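Local coordinates for protein thioesterase (Pseudomonas aeruginosa, PDB 2O5U) that probably hydrolyses fatty acyl-CoA thioesters, as a putative hotdog-fold thioesterase of the 4-hydroxybenzoyl-CoA thioesterase family, at residues Q17-R22 / Q81-G86; T43-Y48 / M85-A90; L92-V97 / E135-L140. All coordinates share one frame; numbering follows the deposited sequence.

Overall arrangement
The three contacts follow strand 83-92 and the turn after it. Interaction 1 zips this strand to strand 15-19, outermost within the chain, and is partly buried; its strength lies in backbone hydrogen bonds, with one threonine hydroxyl prolonging them. Interaction 2 shares Met85 and Gly86 with it and lays the same strand against the long helix 34-53: wholly buried, purely apolar, with no hydrogen bond across. Interaction 3, about 25 Å from interaction 1 between centres, ties the turn between strands 83-92 and 96-105 to the C-terminal helix 134-141, mixing leucine packing with an arginine that grips carbonyls near the surface. Interactions 1 and 2 also touch the second subunit.

Interaction 1: residues Q17-R22 / Q81-G86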
# COMPACT_ATOMS: atom_id res chain seq x y z
N GLN A 17 -6.40 -15.31 -13.23
CA GLN A 17 -5.68 -15.55 -11.99
C GLN A 17 -6.44 -15.00 -10.82
O GLN A 17 -6.73 -13.81 -10.79
CB GLN A 17 -4.31 -14.88 -12.00
CG GLN A 17 -3.50 -15.24 -10.76
CD GLN A 17 -2.35 -14.31 -10.55
OE1 GLN A 17 -1.84 -13.74 -11.50
NE2 GLN A 17 -1.90 -14.18 -9.30
N PRO A 18 -6.67 -15.85 -9.84
CA PRO A 18 -7.27 -15.37 -8.63
C PRO A 18 -6.26 -14.53 -7.86
O PRO A 18 -5.04 -14.78 -7.89
CB PRO A 18 -7.62 -16.68 -7.90
CG PRO A 18 -6.58 -17.62 -8.35
CD PRO A 18 -6.35 -17.29 -9.77
N ILE A 19 -6.75 -13.49 -7.18
CA ILE A 19 -5.95 -12.66 -6.28
C ILE A 19 -6.77 -12.48 -5.04
O ILE A 19 -7.87 -12.01 -5.13
CB ILE A 19 -5.63 -11.28 -6.88
CG1 ILE A 19 -4.79 -11.44 -8.18
CG2 ILE A 19 -4.89 -10.41 -5.86
CD1 ILE A 19 -4.22 -10.16 -8.76
N SER A 20 -6.25 -12.87 -3.88
CA SER A 20 -6.99 -12.65 -2.66
C SER A 20 -6.98 -11.17 -2.29
O SER A 20 -5.96 -10.48 -2.44
CB SER A 20 -6.43 -13.52 -1.53
OG SER A 20 -5.03 -13.33 -1.36
N THR A 21 -8.12 -10.70 -1.78
CA THR A 21 -8.21 -9.33 -1.29
C THR A 21 -7.63 -9.23 0.15
O THR A 21 -7.58 -10.23 0.91
CB THR A 21 -9.63 -8.78 -1.35
OG1 THR A 21 -10.48 -9.76 -0.74
CG2 THR A 21 -10.03 -8.54 -2.84
N ARG A 22 -7.16 -8.01 0.50
CA ARG A 22 -6.53 -7.77 1.77
C ARG A 22 -7.33 -6.71 2.49
O ARG A 22 -8.09 -5.96 1.85
CB ARG A 22 -5.07 -7.30 1.64
CG ARG A 22 -4.11 -8.39 1.02
CD ARG A 22 -2.75 -7.75 0.69
NE ARG A 22 -1.97 -8.73 -0.03
CZ ARG A 22 -0.70 -8.57 -0.40
NH1 ARG A 22 -0.07 -7.45 -0.05
NH2 ARG A 22 -0.08 -9.53 -1.11
N GLN A 81 -14.21 -10.16 -0.59
CA GLN A 81 -14.60 -10.85 -1.82
C GLN A 81 -13.40 -11.48 -2.54
O GLN A 81 -12.26 -10.93 -2.59
CB GLN A 81 -15.39 -9.90 -2.73
CG GLN A 81 -16.78 -9.62 -2.13
CD GLN A 81 -17.58 -8.67 -2.97
OE1 GLN A 81 -17.14 -7.58 -3.27
NE2 GLN A 81 -18.76 -9.11 -3.41
N ARG A 82 -13.65 -12.65 -3.13
CA ARG A 82 -12.62 -13.28 -3.96
C ARG A 82 -12.75 -12.78 -5.41
O ARG A 82 -13.82 -12.78 -5.98
CB ARG A 82 -12.72 -14.83 -3.88
CG ARG A 82 -12.77 -15.42 -2.44
CD ARG A 82 -13.14 -16.90 -2.50
NE ARG A 82 -13.39 -17.45 -1.17
N ILE A 83 -11.64 -12.34 -5.97
CA ILE A 83 -11.62 -11.73 -7.28
C ILE A 83 -10.72 -12.56 -8.20
O ILE A 83 -9.99 -13.44 -7.73
CB ILE A 83 -11.23 -10.19 -7.23
CG1 ILE A 83 -9.76 -9.94 -6.81
CG2 ILE A 83 -12.24 -9.36 -6.31
CD1 ILE A 83 -8.75 -9.85 -8.03
N GLU A 84 -10.81 -12.28 -9.48
CA GLU A 84 -9.89 -12.87 -10.43
C GLU A 84 -9.68 -11.91 -11.57
O GLU A 84 -10.61 -11.18 -11.96
CB GLU A 84 -10.37 -14.27 -10.88
CG GLU A 84 -11.25 -14.31 -12.04
CD GLU A 84 -11.73 -15.72 -12.34
OE1 GLU A 84 -10.89 -16.62 -12.59
OE2 GLU A 84 -12.97 -15.92 -12.33
N MET A 85 -8.46 -11.93 -12.11
CA MET A 85 -8.07 -11.04 -13.18
C MET A 85 -8.01 -11.83 -14.44
O MET A 85 -7.38 -12.89 -14.43
CB MET A 85 -6.66 -10.47 -12.93
CG MET A 85 -6.50 -9.67 -11.64
SD MET A 85 -7.70 -8.32 -11.50
CE MET A 85 -7.29 -7.28 -12.88
N GLY A 86 -8.71 -11.34 -15.47
CA GLY A 86 -8.52 -11.79 -16.87
C GLY A 86 -7.45 -10.98 -17.57
O GLY A 86 -7.32 -9.75 -17.39
O HOH W 1 -9.98 -13.05 -1.35
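The CD1 methyl of Ile83 lies over the CB of Ile19, 3.6 Å away, on the sheet face that looks toward helix 34-53. Ile83 reaches it because its CG1 sits between the backbone N and the carbonyl carbon (chi1 68°), which swings that branch toward strand 15-19 and leaves CG2 to meet Thr21 CG2 at 4.2 Å. On the same face Ile19 extends its CD1 to the CG of Met85, 3.7 Å off, the two chains slanting across one another. Ile19 and Met85 both meet Phe40 of the helix, while Ile83 meets Leu103 of strand 96-105; beta-branched isoleucine suits an extended strand.

Beneath these side chains the backbones form an antiparallel ladder, the outermost pair within this chain of the hotdog sheet that wraps around the long helix. Gln17 and Met85 are a hydrogen-bonded pair: Gln17 N to Met85 O and Met85 N to Gln17 O are both 2.9 Å. Pro18, which has no N-H to give, fits the non-hydrogen-bonded position opposite Glu84, whose carboxylate turns to Arg10 in a salt bridge. Ile19 N then bonds to Ile83 O over a longer 3.3 Å.

Past the last pair the chains part, and a side chain takes over from the backbone. Thr21 OG1 donates to Gln81 O at 2.8 Å, tilted 32° from the carbonyl plane, while a water accepts from Thr21 N and gives only a weak bond to the same oxygen. Just beside this junction, Ser20 OG hydrogen-bonds to Ser20 N of the second subunit.

Interaction 2: residues T43-Y48 / M85-A90; sequences TAVNTY and MGLRVA
This is an apolar helix-on-sheet contact at the heart of the hotdog fold, where the long helix 34-53 is the "sausage" and strand 83-92 is part of the antiparallel "bun" around it. The axes of the two short segments come within 9.2 Å at an angle of 62°, and all five residues that touch are buried. No hydrogen bond crosses the interface.

Ala44 turns its methyl directly at the strand, and its CB rests 3.8 Å from Met85 CB. So small a side chain suits the place, because it lets the helix settle close to the sheet: Ala44 CA and Met85 CA are 6.6 Å apart, the nearest across the segments. Met85 adds its CG beside the same methyl before its bent chain carries the sulfur away.

Leu87, two residues along, is the larger filler and divides its branches among three helix residues. With CG anti to the backbone N (chi1 175°), it stands up from the sheet, sending CD2 toward Ala44 O and the CB of Tyr48, the latter 4.3 Å away. The Tyr48 ring itself lies edge-to-face with His15, and its hydroxyl probably hydrogen-bonds to Ala139 O of the C-terminal helix.

Along a flank of the helix, Thr43 OG1 hydrogen-bonds to Trp23 N of the second subunit. Thr47 OG1 hydrogen-bonds to Thr43 O, which accepts a second bond from Thr47 N on the opposite face of its plane. Toward the sheet, the Leu87 and Val45 side chains cross at about a right angle, with Leu87 CD1 3.8 Å from Val45 CG2.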
# COMPACT_ATOMS: atom_id res chain seq x y z
N THR A 43 0.36 -7.39 -10.74
CA THR A 43 0.45 -8.74 -10.21
C THR A 43 0.10 -9.81 -11.22
O THR A 43 0.85 -10.75 -11.38
CB THR A 43 -0.40 -8.88 -8.90
OG1 THR A 43 0.14 -7.92 -7.99
CG2 THR A 43 -0.31 -10.31 -8.31
N ALA A 44 -1.04 -9.66 -11.88
CA ALA A 44 -1.54 -10.64 -12.84
C ALA A 44 -0.52 -10.80 -13.97
O ALA A 44 -0.20 -11.94 -14.39
CB ALA A 44 -2.89 -10.15 -13.43
N VAL A 45 -0.04 -9.68 -14.49
CA VAL A 45 0.90 -9.71 -15.64
C VAL A 45 2.23 -10.33 -15.20
O VAL A 45 2.74 -11.25 -15.82
CB VAL A 45 1.09 -8.31 -16.28
CG1 VAL A 45 2.30 -8.31 -17.27
CG2 VAL A 45 -0.13 -7.89 -17.06
N ASN A 46 2.79 -9.84 -14.11
CA ASN A 46 4.13 -10.37 -13.74
C ASN A 46 4.17 -11.81 -13.24
O ASN A 46 5.15 -12.55 -13.46
CB ASN A 46 4.81 -9.38 -12.81
CG ASN A 46 5.27 -8.18 -13.55
OD1 ASN A 46 6.22 -8.26 -14.34
ND2 ASN A 46 4.65 -7.04 -13.29
N THR A 47 3.08 -12.21 -12.58
CA THR A 47 2.91 -13.62 -12.19
C THR A 47 3.04 -14.54 -13.42
O THR A 47 3.84 -15.49 -13.42
CB THR A 47 1.56 -13.81 -11.43
OG1 THR A 47 1.55 -12.97 -10.26
CG2 THR A 47 1.36 -15.29 -11.01
N TYR A 48 2.29 -14.20 -14.47
CA TYR A 48 2.37 -14.88 -15.76
C TYR A 48 3.79 -14.88 -16.39
O TYR A 48 4.30 -15.96 -16.73
CB TYR A 48 1.37 -14.29 -16.73
CG TYR A 48 1.30 -15.08 -18.00
CD1 TYR A 48 0.53 -16.25 -18.08
CD2 TYR A 48 2.00 -14.65 -19.13
CE1 TYR A 48 0.47 -16.99 -19.27
CE2 TYR A 48 1.98 -15.36 -20.31
CZ TYR A 48 1.20 -16.53 -20.38
OH TYR A 48 1.22 -17.20 -21.60
N MET A 85 -8.46 -11.93 -12.11
CA MET A 85 -8.07 -11.04 -13.18
C MET A 85 -8.01 -11.83 -14.44
O MET A 85 -7.38 -12.89 -14.43
CB MET A 85 -6.66 -10.47 -12.93
CG MET A 85 -6.50 -9.67 -11.64
SD MET A 85 -7.70 -8.32 -11.50
CE MET A 85 -7.29 -7.28 -12.88
N GLY A 86 -8.71 -11.34 -15.47
CA GLY A 86 -8.52 -11.79 -16.87
C GLY A 86 -7.45 -10.98 -17.57
O GLY A 86 -7.32 -9.75 -17.39
N LEU A 87 -6.65 -11.69 -18.35
CA LEU A 87 -5.55 -11.12 -19.06
C LEU A 87 -5.56 -11.55 -20.53
O LEU A 87 -5.82 -12.73 -20.83
CB LEU A 87 -4.26 -11.58 -18.38
CG LEU A 87 -2.92 -11.20 -19.03
CD1 LEU A 87 -2.74 -9.68 -19.22
CD2 LEU A 87 -1.77 -11.79 -18.19
N ARG A 88 -5.37 -10.58 -21.43
CA ARG A 88 -4.97 -10.88 -22.80
C ARG A 88 -3.92 -9.84 -23.26
O ARG A 88 -3.83 -8.77 -22.68
CB ARG A 88 -6.15 -10.83 -23.73
CG ARG A 88 -6.71 -9.48 -23.87
CD ARG A 88 -7.66 -9.48 -25.06
NE ARG A 88 -8.16 -8.14 -25.38
CZ ARG A 88 -9.27 -7.61 -24.85
NH1 ARG A 88 -9.99 -8.27 -23.97
NH2 ARG A 88 -9.66 -6.40 -25.22
N VAL A 89 -3.18 -10.18 -24.32
CA VAL A 89 -2.22 -9.27 -24.94
C VAL A 89 -2.95 -8.72 -26.16
O VAL A 89 -3.41 -9.48 -27.02
CB VAL A 89 -0.92 -10.04 -25.30
CG1 VAL A 89 -0.15 -9.38 -26.45
CG2 VAL A 89 -0.05 -10.22 -23.99
N ALA A 90 -3.06 -7.41 -26.24
CA ALA A 90 -3.72 -6.76 -27.39
C ALA A 90 -2.72 -6.53 -28.50
O ALA A 90 -3.07 -6.60 -29.66
CB ALA A 90 -4.32 -5.40 -26.98

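Interaction 3: residues L92-V97 / E135-L140; sequences LGNSSV and ELRDAL
Residues 92-97 bend from the end of strand 83-92 through a tight turn into strand 96-105, a beta hairpin of the hotdog sheet, while 135-140 belong to the short C-terminal helix that packs beside it. Gly93 N bonds to Ser96 O across the turn, and the nearest CA atoms between the segments, of Leu92 and Leu140, are 7.5 Å apart, leaving side chains to bridge the gap.

The inner half is apolar. Leu92 CD1 lies 3.7 Å from Leu140 CD1, and Leu140 also meets Val97 tip to tip, 4.0 Å separating Leu140 CD1 from Val97 CG2. Val89 and Leu49 pack on Leu140 as well; a branched leucine, with two methyls to share, suits a place where strands and helices converge.

Nearer the surface, Arg137 supplies the polar clasp. Its aliphatic CG passes the CD2 of Leu92 before the chain bends at chi3 (-53°), which brings the guanidinium to the turn. There two carbonyls meet its edge, each close to its plane, fixing the group's rotation. Arg137 NH1 donates to Gly93 O at 2.8 Å from above the carbonyl plane; Arg137 NH2 donates to Asn94 O at 2.9 Å in that carbonyl's plane, on a lone pair.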
# COMPACT_ATOMS: atom_id res chain seq x y z
N LEU A 92 1.74 -7.07 -29.52
CA LEU A 92 3.03 -7.58 -29.13
C LEU A 92 4.02 -7.13 -30.19
O LEU A 92 3.91 -7.48 -31.37
CB LEU A 92 2.99 -9.10 -28.97
CG LEU A 92 4.30 -9.86 -28.73
CD1 LEU A 92 4.84 -9.46 -27.38
CD2 LEU A 92 4.06 -11.36 -28.76
N GLY A 93 4.93 -6.28 -29.76
CA GLY A 93 5.85 -5.69 -30.68
C GLY A 93 7.22 -6.22 -30.34
O GLY A 93 7.35 -7.17 -29.56
N ASN A 94 8.22 -5.59 -30.91
CA ASN A 94 9.62 -6.01 -30.74
C ASN A 94 10.07 -5.77 -29.29
O ASN A 94 10.60 -6.70 -28.64
CB ASN A 94 10.52 -5.24 -31.71
CG ASN A 94 11.93 -5.81 -31.79
OD1 ASN A 94 12.11 -7.03 -31.79
ND2 ASN A 94 12.94 -4.94 -31.85
N SER A 95 9.87 -4.53 -28.81
CA SER A 95 10.28 -4.17 -27.44
C SER A 95 9.13 -3.83 -26.49
O SER A 95 9.36 -3.69 -25.29
CB SER A 95 11.31 -3.06 -27.43
OG SER A 95 10.82 -1.86 -28.00
N SER A 96 7.90 -3.74 -27.01
CA SER A 96 6.81 -3.33 -26.18
C SER A 96 5.61 -4.27 -26.37
O SER A 96 5.45 -4.94 -27.38
CB SER A 96 6.45 -1.88 -26.51
OG SER A 96 5.83 -1.82 -27.79
N VAL A 97 4.73 -4.25 -25.38
CA VAL A 97 3.59 -5.14 -25.32
C VAL A 97 2.47 -4.38 -24.58
O VAL A 97 2.68 -3.73 -23.55
CB VAL A 97 3.96 -6.56 -24.68
CG1 VAL A 97 4.49 -6.46 -23.28
CG2 VAL A 97 2.77 -7.59 -24.73
N GLU A 135 11.85 -16.32 -24.84
CA GLU A 135 11.00 -17.11 -23.96
C GLU A 135 9.81 -16.27 -23.45
O GLU A 135 8.72 -16.78 -23.34
CB GLU A 135 11.84 -17.72 -22.81
CG GLU A 135 11.05 -18.52 -21.75
CD GLU A 135 11.96 -19.27 -20.71
OE1 GLU A 135 11.41 -20.01 -19.87
OE2 GLU A 135 13.22 -19.15 -20.71
N LEU A 136 10.02 -15.00 -23.15
CA LEU A 136 8.94 -14.13 -22.71
C LEU A 136 7.98 -13.81 -23.89
O LEU A 136 6.75 -13.84 -23.72
CB LEU A 136 9.56 -12.86 -22.16
CG LEU A 136 8.82 -11.77 -21.44
CD1 LEU A 136 7.85 -12.41 -20.47
CD2 LEU A 136 9.82 -10.90 -20.67
N ARG A 137 8.52 -13.53 -25.08
CA ARG A 137 7.70 -13.37 -26.31
C ARG A 137 6.73 -14.57 -26.54
O ARG A 137 5.53 -14.39 -26.84
CB ARG A 137 8.60 -13.20 -27.56
CG ARG A 137 7.83 -12.84 -28.83
CD ARG A 137 8.74 -12.61 -30.04
NE ARG A 137 9.77 -11.62 -29.70
CZ ARG A 137 9.59 -10.30 -29.65
NH1 ARG A 137 8.41 -9.78 -29.95
NH2 ARG A 137 10.59 -9.51 -29.27
N ASP A 138 7.28 -15.78 -26.44
CA ASP A 138 6.51 -17.02 -26.68
C ASP A 138 5.32 -17.10 -25.74
O ASP A 138 4.23 -17.40 -26.16
CB ASP A 138 7.40 -18.25 -26.44
CG ASP A 138 8.37 -18.51 -27.58
OD1 ASP A 138 8.20 -17.89 -28.67
OD2 ASP A 138 9.28 -19.33 -27.37
N ALA A 139 5.55 -16.79 -24.48
CA ALA A 139 4.48 -16.76 -23.46
C ALA A 139 3.45 -15.68 -23.72
O ALA A 139 2.21 -15.90 -23.53
CB ALA A 139 5.11 -16.59 -22.08
N LEU A 140 3.92 -14.50 -24.13
CA LEU A 140 3.01 -13.39 -24.44
C LEU A 140 2.18 -13.69 -25.70
O LEU A 140 1.00 -13.33 -25.79
CB LEU A 140 3.79 -12.10 -24.67
CG LEU A 140 4.52 -11.53 -23.45
CD1 LEU A 140 5.49 -10.42 -23.90
CD2 LEU A 140 3.38 -11.03 -22.50